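Local coordinates for protein probable mannosyltransferase KTR4 (Saccharomyces cerevisiae, PDB 5A07) that is probably a mannosyltransferase of the GT-A fold, whose lumenal part holds guanosine-5'-diphosphate and a manganese ion in one pocket, at residues B[181-185]-B[200-206]; B[208-213]-B[354-358]; B[275-279]-B[336-341]; B[294-298]-B[311-317]. One frame throughout, in Å; residues are numbered along the deposited sequence.

Contact 1 (B[181-185]-B[200-206]). With GDP (guanosine-5'-diphosphate), chain F.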
# COMPACT_ATOMS: atom_id res chain seq x y z
N ASP B 181 6.23 -21.59 -17.06
CA ASP B 181 6.10 -23.02 -17.12
C ASP B 181 5.22 -23.50 -15.99
O ASP B 181 5.63 -23.59 -14.79
CB ASP B 181 7.49 -23.71 -17.04
CG ASP B 181 7.41 -25.26 -16.74
OD1 ASP B 181 6.35 -25.91 -16.72
OD2 ASP B 181 8.45 -25.83 -16.47
N ARG B 182 4.01 -23.88 -16.37
CA ARG B 182 3.05 -24.32 -15.39
C ARG B 182 3.51 -25.47 -14.51
O ARG B 182 3.16 -25.55 -13.29
CB ARG B 182 1.74 -24.60 -16.08
CG ARG B 182 0.63 -24.98 -15.15
CD ARG B 182 -0.64 -25.04 -15.94
NE ARG B 182 -1.22 -23.73 -16.24
CZ ARG B 182 -1.89 -22.99 -15.35
NH1 ARG B 182 -2.01 -23.40 -14.09
NH2 ARG B 182 -2.42 -21.87 -15.72
N GLU B 183 4.33 -26.36 -15.06
CA GLU B 183 4.81 -27.47 -14.22
C GLU B 183 5.83 -27.01 -13.13
O GLU B 183 5.82 -27.44 -11.94
CB GLU B 183 5.31 -28.64 -15.09
CG GLU B 183 5.17 -30.01 -14.41
CD GLU B 183 5.52 -31.17 -15.33
OE1 GLU B 183 5.86 -30.90 -16.52
OE2 GLU B 183 5.45 -32.35 -14.87
N ARG B 184 6.69 -26.08 -13.50
CA ARG B 184 7.56 -25.45 -12.49
C ARG B 184 6.75 -24.70 -11.39
O ARG B 184 6.97 -24.88 -10.17
CB ARG B 184 8.50 -24.53 -13.20
CG ARG B 184 9.54 -23.97 -12.27
CD ARG B 184 10.50 -23.15 -13.10
NE ARG B 184 11.20 -22.15 -12.30
CZ ARG B 184 11.91 -21.17 -12.83
NH1 ARG B 184 12.02 -21.03 -14.15
NH2 ARG B 184 12.53 -20.31 -12.05
N TYR B 185 5.76 -23.94 -11.86
CA TYR B 185 4.84 -23.26 -10.99
C TYR B 185 4.33 -24.26 -9.96
O TYR B 185 4.38 -24.01 -8.74
CB TYR B 185 3.73 -22.58 -11.85
CG TYR B 185 2.53 -22.17 -11.03
CD1 TYR B 185 2.59 -21.08 -10.19
CD2 TYR B 185 1.36 -22.92 -11.05
CE1 TYR B 185 1.49 -20.74 -9.40
CE2 TYR B 185 0.27 -22.59 -10.26
CZ TYR B 185 0.35 -21.49 -9.45
OH TYR B 185 -0.71 -21.15 -8.66
N ALA B 200 -0.30 -20.04 -1.45
CA ALA B 200 0.80 -20.40 -2.39
C ALA B 200 0.23 -21.12 -3.60
O ALA B 200 0.62 -20.88 -4.72
CB ALA B 200 1.83 -21.28 -1.69
N GLU B 201 -0.70 -22.03 -3.37
CA GLU B 201 -1.24 -22.85 -4.45
C GLU B 201 -2.55 -22.27 -5.01
O GLU B 201 -3.26 -22.95 -5.75
CB GLU B 201 -1.41 -24.31 -3.93
CG GLU B 201 -0.08 -25.04 -3.65
CD GLU B 201 -0.23 -26.50 -3.17
OE1 GLU B 201 -0.58 -26.70 -1.99
OE2 GLU B 201 0.02 -27.44 -3.96
N VAL B 202 -2.90 -21.04 -4.65
CA VAL B 202 -4.13 -20.41 -5.22
C VAL B 202 -3.78 -19.57 -6.41
O VAL B 202 -3.27 -18.44 -6.24
CB VAL B 202 -4.85 -19.61 -4.16
CG1 VAL B 202 -6.18 -19.07 -4.71
CG2 VAL B 202 -5.13 -20.47 -2.94
N GLU B 203 -4.05 -20.07 -7.62
CA GLU B 203 -3.59 -19.42 -8.79
C GLU B 203 -4.18 -18.00 -8.95
O GLU B 203 -3.51 -17.10 -9.43
CB GLU B 203 -3.89 -20.27 -10.03
CG GLU B 203 -3.33 -19.67 -11.32
CD GLU B 203 -3.48 -20.61 -12.52
OE1 GLU B 203 -3.83 -21.78 -12.31
OE2 GLU B 203 -3.26 -20.15 -13.66
N SER B 204 -5.45 -17.85 -8.59
CA SER B 204 -6.14 -16.54 -8.71
C SER B 204 -5.37 -15.45 -7.88
O SER B 204 -5.42 -14.28 -8.22
CB SER B 204 -7.56 -16.66 -8.27
OG SER B 204 -7.61 -17.06 -6.92
N TYR B 205 -4.74 -15.87 -6.79
CA TYR B 205 -4.08 -14.94 -5.86
C TYR B 205 -2.82 -14.42 -6.49
O TYR B 205 -2.53 -13.21 -6.43
CB TYR B 205 -3.81 -15.60 -4.52
CG TYR B 205 -3.40 -14.57 -3.49
CD1 TYR B 205 -4.37 -13.87 -2.79
CD2 TYR B 205 -2.06 -14.28 -3.23
CE1 TYR B 205 -4.01 -12.90 -1.83
CE2 TYR B 205 -1.68 -13.29 -2.29
CZ TYR B 205 -2.67 -12.62 -1.60
OH TYR B 205 -2.38 -11.68 -0.67
N HIS B 206 -2.07 -15.33 -7.11
CA HIS B 206 -0.96 -14.92 -7.94
C HIS B 206 -1.39 -13.92 -9.02
O HIS B 206 -0.77 -12.89 -9.25
CB HIS B 206 -0.32 -16.16 -8.58
CG HIS B 206 0.36 -17.07 -7.62
ND1 HIS B 206 1.74 -17.11 -7.50
CD2 HIS B 206 -0.12 -18.02 -6.75
CE1 HIS B 206 2.08 -18.06 -6.63
NE2 HIS B 206 0.97 -18.62 -6.16
PB GDP F . -5.51 -10.32 1.14
O1B GDP F . -5.80 -11.43 2.07
O2B GDP F . -4.21 -10.21 0.58
O3B GDP F . -6.11 -9.04 1.60
O3A GDP F . -6.29 -10.84 -0.18
PA GDP F . -7.77 -10.61 -0.71
O1A GDP F . -8.48 -11.86 -1.01
O2A GDP F . -8.57 -9.62 0.03
O5' GDP F . -7.45 -10.00 -2.13
C5' GDP F . -7.07 -8.66 -2.47
C4' GDP F . -8.12 -7.93 -3.28
O4' GDP F . -8.25 -8.60 -4.54
C3' GDP F . -9.51 -7.89 -2.65
O3' GDP F . -10.18 -6.68 -3.08
C2' GDP F . -10.17 -9.14 -3.23
O2' GDP F . -11.58 -9.01 -3.33
C1' GDP F . -9.58 -9.15 -4.60
N9 GDP F . -9.41 -10.50 -5.18
C8 GDP F . -8.64 -11.53 -4.74
N7 GDP F . -8.74 -12.59 -5.64
C5 GDP F . -9.57 -12.19 -6.65
C6 GDP F . -10.07 -12.81 -7.89
O6 GDP F . -9.65 -13.99 -8.09
N1 GDP F . -10.92 -12.10 -8.64
C2 GDP F . -11.35 -10.83 -8.29
N2 GDP F . -12.20 -10.19 -9.09
N3 GDP F . -10.92 -10.21 -7.15
C4 GDP F . -10.01 -10.82 -6.36
O HOH W 1 -2.18 -23.18 -8.14
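The ring of Tyr185 turns its edge toward the face of His206, an edge-to-face (T-shaped) pair with centroids 5.2 Å apart and planes at 82°. CE1 of the tyrosine sits over the centre of the imidazole. His206 NE2 donates to Ala200 O at 2.7 Å, and ND1 is hydrogen-bonded to Phe347 O; these two carbonyls fix the ring's rotation and are consistent with a doubly protonated imidazole. Beyond the pair, Tyr185 OH lies 3.4 Å from Glu203 CA, against the first turn of helix 203-214, and a water joins this hydroxyl to Glu201 O.

Alongside runs a salt bridge. Arg182 grips Glu203 end-on, with NH1 to OE1 at 3.0 Å and NH2 to OE2 at 2.8 Å, both nearly straight. The acid stays in the plane of the guanidinium, yet the carboxylate is turned 45° against it, and OE1 is therefore met from above its own plane. A bend at chi3 (-77°) swings the guanidinium across to the acid.

Past the contact, Tyr205 OH donates to GDP O2B at 2.7 Å, and its ring stacks on Tyr199. The salt bridge and the ring pair tie the start of helix 182-194 to the start of helix 203-214, whose first turn faces the nucleotide; Met176 from a loop touches Arg182, Tyr185 and Glu203, and Met189 of helix 182-194 packs on His206.

Contact 2 (B[208-213]-B[354-358]). With GDP (guanosine-5'-diphosphate), chain F.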
# COMPACT_ATOMS: atom_id res chain seq x y z
N MET B 208 -3.98 -12.00 -9.03
CA MET B 208 -4.37 -10.73 -8.39
C MET B 208 -3.16 -9.86 -8.05
O MET B 208 -3.13 -8.67 -8.33
CB MET B 208 -5.18 -11.03 -7.18
CG MET B 208 -5.64 -9.77 -6.41
SD MET B 208 -4.41 -9.14 -5.22
CE MET B 208 -4.17 -10.43 -4.01
N CYS B 209 -2.17 -10.47 -7.47
CA CYS B 209 -0.96 -9.74 -7.07
C CYS B 209 -0.27 -9.09 -8.25
O CYS B 209 0.17 -7.91 -8.25
CB CYS B 209 -0.00 -10.67 -6.36
SG CYS B 209 -0.47 -11.22 -4.73
N ARG B 210 -0.18 -9.86 -9.32
CA ARG B 210 0.37 -9.32 -10.53
C ARG B 210 -0.49 -8.20 -11.15
O ARG B 210 0.05 -7.13 -11.58
CB ARG B 210 0.54 -10.49 -11.52
CG ARG B 210 0.91 -10.05 -12.94
CD ARG B 210 1.35 -11.35 -13.67
NE ARG B 210 1.50 -11.15 -15.09
CZ ARG B 210 0.59 -11.48 -16.02
NH1 ARG B 210 -0.55 -12.01 -15.67
NH2 ARG B 210 0.89 -11.34 -17.31
N PHE B 211 -1.82 -8.41 -11.20
CA PHE B 211 -2.73 -7.41 -11.76
C PHE B 211 -2.63 -6.09 -10.91
O PHE B 211 -2.56 -5.01 -11.48
CB PHE B 211 -4.17 -7.93 -11.68
CG PHE B 211 -5.20 -6.93 -12.09
CD1 PHE B 211 -5.49 -6.70 -13.43
CD2 PHE B 211 -5.93 -6.23 -11.15
CE1 PHE B 211 -6.40 -5.74 -13.84
CE2 PHE B 211 -6.87 -5.24 -11.54
CZ PHE B 211 -7.11 -5.00 -12.90
N TYR B 212 -2.66 -6.24 -9.59
CA TYR B 212 -2.58 -4.98 -8.73
C TYR B 212 -1.19 -4.32 -8.78
O TYR B 212 -1.05 -3.11 -8.54
CB TYR B 212 -3.04 -5.27 -7.29
CG TYR B 212 -4.41 -4.68 -6.97
CD1 TYR B 212 -4.73 -3.38 -7.36
CD2 TYR B 212 -5.39 -5.41 -6.24
CE1 TYR B 212 -5.97 -2.82 -7.06
CE2 TYR B 212 -6.60 -4.83 -5.91
CZ TYR B 212 -6.89 -3.55 -6.31
OH TYR B 212 -8.12 -2.94 -5.98
N SER B 213 -0.17 -5.09 -9.19
CA SER B 213 1.18 -4.54 -9.32
C SER B 213 1.28 -3.76 -10.59
O SER B 213 1.73 -2.59 -10.60
CB SER B 213 2.28 -5.63 -9.31
OG SER B 213 2.35 -6.37 -8.08
N ASP B 354 1.61 -7.57 -4.45
CA ASP B 354 1.58 -6.21 -4.96
C ASP B 354 2.19 -5.19 -3.95
O ASP B 354 2.77 -4.20 -4.35
CB ASP B 354 0.23 -5.77 -5.42
CG ASP B 354 -0.82 -5.76 -4.31
OD1 ASP B 354 -1.34 -6.81 -3.94
OD2 ASP B 354 -1.11 -4.66 -3.83
N ALA B 355 2.04 -5.46 -2.67
CA ALA B 355 2.50 -4.56 -1.61
C ALA B 355 4.05 -4.37 -1.61
O ALA B 355 4.51 -3.25 -1.79
CB ALA B 355 1.96 -4.99 -0.29
N PRO B 356 4.84 -5.45 -1.54
CA PRO B 356 6.29 -5.21 -1.65
C PRO B 356 6.76 -4.65 -2.96
O PRO B 356 7.68 -3.84 -3.01
CB PRO B 356 6.92 -6.60 -1.32
CG PRO B 356 5.79 -7.59 -1.58
CD PRO B 356 4.52 -6.85 -1.24
N VAL B 357 6.14 -5.07 -4.05
CA VAL B 357 6.48 -4.55 -5.36
C VAL B 357 6.21 -3.09 -5.50
O VAL B 357 7.06 -2.30 -5.95
CB VAL B 357 5.75 -5.36 -6.45
CG1 VAL B 357 5.86 -4.71 -7.84
CG2 VAL B 357 6.26 -6.79 -6.46
N ARG B 358 4.99 -2.67 -5.16
CA ARG B 358 4.67 -1.22 -5.18
C ARG B 358 5.63 -0.44 -4.27
O ARG B 358 6.08 0.67 -4.64
CB ARG B 358 3.20 -1.01 -4.68
CG ARG B 358 2.76 0.42 -4.60
CD ARG B 358 1.88 0.78 -5.76
NE ARG B 358 0.57 0.13 -5.66
CZ ARG B 358 0.08 -0.75 -6.53
NH1 ARG B 358 0.79 -1.10 -7.62
NH2 ARG B 358 -1.13 -1.24 -6.34
PB GDP F . -5.51 -10.32 1.14
O1B GDP F . -5.80 -11.43 2.07
O2B GDP F . -4.21 -10.21 0.58
O3B GDP F . -6.11 -9.04 1.60
O3A GDP F . -6.29 -10.84 -0.18
PA GDP F . -7.77 -10.61 -0.71
O1A GDP F . -8.48 -11.86 -1.01
O2A GDP F . -8.57 -9.62 0.03
O5' GDP F . -7.45 -10.00 -2.13
C5' GDP F . -7.07 -8.66 -2.47
C4' GDP F . -8.12 -7.93 -3.28
O4' GDP F . -8.25 -8.60 -4.54
C3' GDP F . -9.51 -7.89 -2.65
O3' GDP F . -10.18 -6.68 -3.08
C2' GDP F . -10.17 -9.14 -3.23
O2' GDP F . -11.58 -9.01 -3.33
C1' GDP F . -9.58 -9.15 -4.60
N9 GDP F . -9.41 -10.50 -5.18
C8 GDP F . -8.64 -11.53 -4.74
N7 GDP F . -8.74 -12.59 -5.64
C5 GDP F . -9.57 -12.19 -6.65
C6 GDP F . -10.07 -12.81 -7.89
O6 GDP F . -9.65 -13.99 -8.09
N1 GDP F . -10.92 -12.10 -8.64
C2 GDP F . -11.35 -10.83 -8.29
N2 GDP F . -12.20 -10.19 -9.09
N3 GDP F . -10.92 -10.21 -7.15
C4 GDP F . -10.01 -10.82 -6.36
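Asp354 is the knob of this helix pair, its side chain seated among Met208, Cys209, Tyr212 and Ser213. Its CB lies 3.5 Å from Cys209 O, while CG rests 3.7 Å from Tyr212 CB. With chi1 at 62° the carboxylate is folded in between its own backbone N and carbonyl carbon; OD2 is then held by Arg230 in a salt bridge and by Thr319 OG1 in a hydrogen bond.

Next to it, Ser213 OG touches Asp354 CA at 3.2 Å. This hydroxyl donates back to Cys209 O at 2.7 Å, reaching the carbonyl from the face opposite to Ser213 N, and so is pinned against the knob.

At the far end Arg358 curls round to bring NH1 and NH2 onto one oxygen, Tyr212 O, each at 2.9 Å. NH1 meets a lone pair in the carbonyl plane and NH2 comes from above it. NH2 also forms a salt bridge with Glu322 OE2, and NH1 a hydrogen bond with Tyr334 OH.

Met208 CG, meanwhile, touches GDP O4' at 3.4 Å. Segments 208-213 and 354-358 cross at -31°, their axes 9.0 Å apart at closest, on helices 203-214 and 354-365. Strand 105-110 packs on Met208 and Tyr212, helix 332-344 on Val357, and helix 346-349 touches both helices through Phe347.

Contact 3 (B[275-279]-B[336-341])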
# COMPACT_ATOMS: atom_id res chain seq x y z
N SER B 275 16.65 -9.47 -7.49
CA SER B 275 16.28 -9.07 -8.85
C SER B 275 16.12 -7.58 -8.99
O SER B 275 16.46 -6.98 -10.02
CB SER B 275 14.99 -9.75 -9.32
OG SER B 275 15.09 -11.14 -9.20
N THR B 276 15.55 -6.95 -7.96
CA THR B 276 15.32 -5.53 -8.04
C THR B 276 16.66 -4.79 -8.00
O THR B 276 16.84 -3.79 -8.71
CB THR B 276 14.44 -5.09 -6.85
OG1 THR B 276 13.12 -5.66 -6.92
CG2 THR B 276 14.33 -3.57 -6.81
N MET B 277 17.64 -5.32 -7.25
CA MET B 277 19.00 -4.71 -7.29
C MET B 277 19.68 -4.85 -8.67
O MET B 277 20.31 -3.89 -9.15
CB MET B 277 19.88 -5.31 -6.20
CG MET B 277 19.47 -4.84 -4.81
SD MET B 277 19.55 -3.08 -4.57
CE MET B 277 17.86 -2.53 -4.93
N ASP B 278 19.48 -5.99 -9.33
CA ASP B 278 19.97 -6.16 -10.72
C ASP B 278 19.32 -5.13 -11.58
O ASP B 278 19.99 -4.46 -12.34
CB ASP B 278 19.67 -7.56 -11.29
CG ASP B 278 20.49 -8.67 -10.65
OD1 ASP B 278 21.55 -8.37 -10.09
OD2 ASP B 278 20.05 -9.83 -10.66
N PHE B 279 18.00 -4.91 -11.45
CA PHE B 279 17.38 -3.89 -12.29
C PHE B 279 17.95 -2.51 -12.03
O PHE B 279 18.18 -1.73 -12.96
CB PHE B 279 15.84 -3.89 -12.05
CG PHE B 279 15.12 -2.77 -12.72
CD1 PHE B 279 14.70 -2.90 -14.04
CD2 PHE B 279 14.76 -1.66 -12.03
CE1 PHE B 279 14.03 -1.85 -14.67
CE2 PHE B 279 14.08 -0.62 -12.64
CZ PHE B 279 13.68 -0.74 -13.95
N LYS B 336 8.95 0.14 -16.45
CA LYS B 336 10.12 -0.69 -16.78
C LYS B 336 10.41 -1.69 -15.71
O LYS B 336 10.77 -2.89 -15.97
CB LYS B 336 11.33 0.22 -16.97
CG LYS B 336 11.17 1.14 -18.16
CD LYS B 336 11.45 0.40 -19.46
CE LYS B 336 11.67 1.45 -20.57
NZ LYS B 336 11.41 0.85 -21.89
N TYR B 337 10.23 -1.26 -14.46
CA TYR B 337 10.44 -2.20 -13.38
C TYR B 337 9.43 -3.32 -13.49
O TYR B 337 9.74 -4.50 -13.25
CB TYR B 337 10.37 -1.42 -12.02
CG TYR B 337 10.49 -2.22 -10.79
CD1 TYR B 337 11.53 -3.08 -10.59
CD2 TYR B 337 9.60 -2.01 -9.70
CE1 TYR B 337 11.67 -3.78 -9.40
CE2 TYR B 337 9.70 -2.73 -8.53
CZ TYR B 337 10.76 -3.58 -8.36
OH TYR B 337 10.86 -4.28 -7.21
N MET B 338 8.16 -2.95 -13.75
CA MET B 338 7.12 -4.01 -13.85
C MET B 338 7.47 -5.04 -14.98
O MET B 338 7.37 -6.26 -14.78
CB MET B 338 5.73 -3.39 -14.15
CG MET B 338 5.12 -2.55 -13.02
SD MET B 338 5.12 -3.40 -11.43
CE MET B 338 6.56 -2.67 -10.69
N GLN B 339 7.85 -4.54 -16.13
CA GLN B 339 8.34 -5.42 -17.23
C GLN B 339 9.47 -6.36 -16.83
O GLN B 339 9.42 -7.60 -17.06
CB GLN B 339 8.74 -4.60 -18.45
CG GLN B 339 8.89 -5.48 -19.71
CD GLN B 339 7.83 -6.66 -19.84
OE1 GLN B 339 6.61 -6.43 -19.91
NE2 GLN B 339 8.33 -7.93 -19.84
N TYR B 340 10.43 -5.83 -16.09
CA TYR B 340 11.53 -6.62 -15.57
C TYR B 340 11.04 -7.72 -14.66
O TYR B 340 11.42 -8.93 -14.78
CB TYR B 340 12.54 -5.70 -14.84
CG TYR B 340 13.87 -6.36 -14.53
CD1 TYR B 340 14.94 -6.30 -15.42
CD2 TYR B 340 14.05 -7.02 -13.33
CE1 TYR B 340 16.15 -6.89 -15.11
CE2 TYR B 340 15.26 -7.64 -13.03
CZ TYR B 340 16.30 -7.56 -13.93
OH TYR B 340 17.49 -8.16 -13.64
N LEU B 341 10.15 -7.36 -13.74
CA LEU B 341 9.64 -8.41 -12.86
C LEU B 341 8.81 -9.45 -13.64
O LEU B 341 8.77 -10.62 -13.25
CB LEU B 341 8.79 -7.79 -11.71
CG LEU B 341 9.54 -6.79 -10.80
CD1 LEU B 341 8.58 -6.22 -9.73
CD2 LEU B 341 10.75 -7.42 -10.15
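Ser275 offers its carbonyl rather than its hydroxyl to the other helix: Ser275 O lies 3.3 Å from Tyr340 CE2, while OG bonds to Thr271 O. One residue on, Thr276 OG1 accepts from Tyr337 OH at 2.7 Å, lying at the ring edge near its plane. OG1 is also hydrogen-bonded to Leu272 O, so the threonine hydroxyl links the tyrosine to its own helix. Asp278 comes closest with its CB, 3.3 Å from Tyr340 OH.

Phe279 buries the most surface of any residue here. Its CG stands anti to the backbone N (chi1 173°), which sends the ring between Tyr337 and Tyr340. CB is poised over the centre of the Tyr340 ring, 3.8 Å from the centroid, as a CH-pi contact, and the phenyl edge turns to the same ring in an offset edge-to-face pair with planes at 60°. One face of the phenyl receives Tyr337 CA, whereas the Tyr337 ring is met obliquely, Phe279 CD2 to Tyr337 CD1 at 3.8 Å.

Leu360 and Phe365 of helix 354-365 extend the packing around Tyr337 and Phe279. Segments 275-279 and 336-341 run at 130° to each other, and what joins them is an aromatic cluster of Phe279, Tyr337 and Tyr340.

Contact 4 (B[294-298]-B[311-317]). With ACT (acetate ion), chain H.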
# COMPACT_ATOMS: atom_id res chain seq x y z
N ALA B 294 16.84 3.86 3.89
CA ALA B 294 16.99 3.29 5.18
C ALA B 294 15.83 2.29 5.52
O ALA B 294 16.05 1.21 6.10
CB ALA B 294 17.09 4.42 6.19
N TRP B 295 14.64 2.66 5.16
CA TRP B 295 13.45 1.82 5.37
C TRP B 295 13.57 0.48 4.69
O TRP B 295 13.21 -0.55 5.27
CB TRP B 295 12.23 2.56 4.85
CG TRP B 295 10.89 1.95 4.98
CD1 TRP B 295 10.24 1.64 6.13
CD2 TRP B 295 9.99 1.63 3.92
NE1 TRP B 295 9.00 1.13 5.85
CE2 TRP B 295 8.81 1.15 4.51
CE3 TRP B 295 10.06 1.69 2.56
CZ2 TRP B 295 7.73 0.72 3.76
CZ3 TRP B 295 8.97 1.30 1.81
CH2 TRP B 295 7.81 0.82 2.42
N LEU B 296 14.13 0.43 3.48
CA LEU B 296 14.42 -0.84 2.80
C LEU B 296 15.55 -1.69 3.45
O LEU B 296 15.59 -2.90 3.31
CB LEU B 296 14.82 -0.58 1.38
CG LEU B 296 13.85 0.23 0.53
CD1 LEU B 296 14.40 0.49 -0.84
CD2 LEU B 296 12.52 -0.55 0.44
N LYS B 297 16.44 -1.07 4.21
CA LYS B 297 17.66 -1.72 4.68
C LYS B 297 17.71 -1.94 6.17
O LYS B 297 18.70 -2.44 6.68
CB LYS B 297 18.86 -0.88 4.27
CG LYS B 297 19.01 -0.63 2.81
CD LYS B 297 19.18 -1.86 1.96
CE LYS B 297 20.32 -2.75 2.45
NZ LYS B 297 20.55 -3.95 1.54
N ASP B 298 16.61 -1.68 6.90
CA ASP B 298 16.59 -1.81 8.32
C ASP B 298 16.54 -3.25 8.74
O ASP B 298 15.50 -3.95 8.59
CB ASP B 298 15.40 -1.06 8.98
CG ASP B 298 15.58 -0.90 10.48
OD1 ASP B 298 16.50 -1.53 11.07
OD2 ASP B 298 14.74 -0.24 11.15
N GLY B 311 19.18 -8.75 1.82
CA GLY B 311 19.35 -7.31 1.85
C GLY B 311 18.10 -6.43 1.95
O GLY B 311 18.23 -5.22 1.87
N TYR B 312 16.91 -7.02 2.13
CA TYR B 312 15.66 -6.24 2.16
C TYR B 312 14.97 -6.47 3.48
O TYR B 312 14.75 -7.60 3.91
CB TYR B 312 14.75 -6.67 1.01
CG TYR B 312 13.34 -6.06 0.95
CD1 TYR B 312 13.07 -4.77 1.36
CD2 TYR B 312 12.31 -6.78 0.35
CE1 TYR B 312 11.75 -4.24 1.26
CE2 TYR B 312 11.02 -6.25 0.26
CZ TYR B 312 10.76 -4.98 0.72
OH TYR B 312 9.46 -4.49 0.60
N SER B 313 14.63 -5.38 4.15
CA SER B 313 13.92 -5.47 5.42
C SER B 313 12.60 -6.21 5.34
O SER B 313 12.15 -6.76 6.31
CB SER B 313 13.65 -4.02 5.94
OG SER B 313 12.80 -3.32 4.99
N THR B 314 12.03 -6.16 4.16
CA THR B 314 10.68 -6.63 3.79
C THR B 314 9.62 -5.65 4.20
O THR B 314 8.41 -5.92 4.03
CB THR B 314 10.34 -8.07 4.21
OG1 THR B 314 10.11 -8.12 5.62
CG2 THR B 314 11.45 -8.99 3.84
N CYS B 315 10.01 -4.45 4.66
CA CYS B 315 8.98 -3.43 4.98
C CYS B 315 8.25 -2.98 3.71
O CYS B 315 8.84 -2.83 2.64
CB CYS B 315 9.61 -2.24 5.67
SG CYS B 315 10.21 -2.70 7.31
N HIS B 316 6.92 -2.81 3.84
CA HIS B 316 6.10 -2.38 2.76
C HIS B 316 4.87 -1.63 3.24
O HIS B 316 4.42 -1.83 4.37
CB HIS B 316 5.71 -3.60 1.89
CG HIS B 316 4.90 -4.63 2.61
ND1 HIS B 316 5.45 -5.59 3.45
CD2 HIS B 316 3.57 -4.82 2.65
CE1 HIS B 316 4.48 -6.33 3.95
NE2 HIS B 316 3.34 -5.90 3.46
N PHE B 317 4.34 -0.78 2.39
CA PHE B 317 3.04 -0.15 2.66
C PHE B 317 2.01 -1.26 2.49
O PHE B 317 2.09 -2.04 1.55
CB PHE B 317 2.75 0.97 1.68
CG PHE B 317 3.89 1.95 1.58
CD1 PHE B 317 4.21 2.73 2.69
CD2 PHE B 317 4.63 2.08 0.42
CE1 PHE B 317 5.33 3.57 2.66
CE2 PHE B 317 5.69 2.93 0.37
CZ PHE B 317 6.03 3.68 1.49
C ACT H . 23.37 -6.59 1.95
O ACT H . 23.30 -6.62 3.21
OXT ACT H . 22.75 -5.78 1.22
CH3 ACT H . 24.26 -7.61 1.25
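Trp295 lays its indole across the backbone of 315-317 as a broad plate, and two bumps fit against it. The CB of Cys315 presses on the five-membered ring, 3.8 Å from its centroid, a CH-pi contact, with SG placed obliquely beside it. At the other end the six-membered ring and Phe317 form an offset stack, centroids 4.5 Å apart and planes at 26°, in which Trp295 CH2 comes over the phenyl face near its rim. Asn261 OD1 takes the indole NE1 and fixes the rotation of the plate.

Ser313 is the bump that fits against the carbonyls of Trp295 and Leu296. It points toward this turn: OG donates to a lone pair of Trp295 O and N to Leu296 O, both at 2.8 Å. Chi1 of 62° keeps OG close to its own main chain, where it accepts from Cys315 N to close an ST turn. On the flank, Leu296 CD2 abuts Tyr312 CE1 at 3.9 Å, and the tyrosine edge faces Leu296 O.

Lys297 starts out facing away but bends at chi2 and chi3 to bond Gly311 O from NZ at 2.7 Å. NZ also meets the acetate ion, Tyr306 OH and Leu53 O, more acceptors than its three hydrogens can fully serve. Gly311 has a positive phi (132°), a backbone shape suited to glycine. An ST-turn serine thus takes up two main-chain carbonyls, beside the Cys315-Cys417 disulfide.

In the fold
Contact 1 is the most peripheral of the four, its centre about 23 Å from the centre of the chain, and its salt bridge and water belong to a partly exposed edge. Contact 2, its centre about 9 Å from that point, is wholly buried, its charged groups answered by further partners. Both use helix 203-214 and touch GDP. Contact 3, mostly buried with exposed Lys336 at its margin, is largely aromatic; its helix 332-344 packs on Val357 of contact 2. Contact 4, also buried, relies on main-chain carbonyls and an indole-phenyl stack, with a disulfide leaving from its edge; its His316 touches Ala355 of contact 2. Helix 354-365 therefore lies against both contacts 3 and 4, which do not touch.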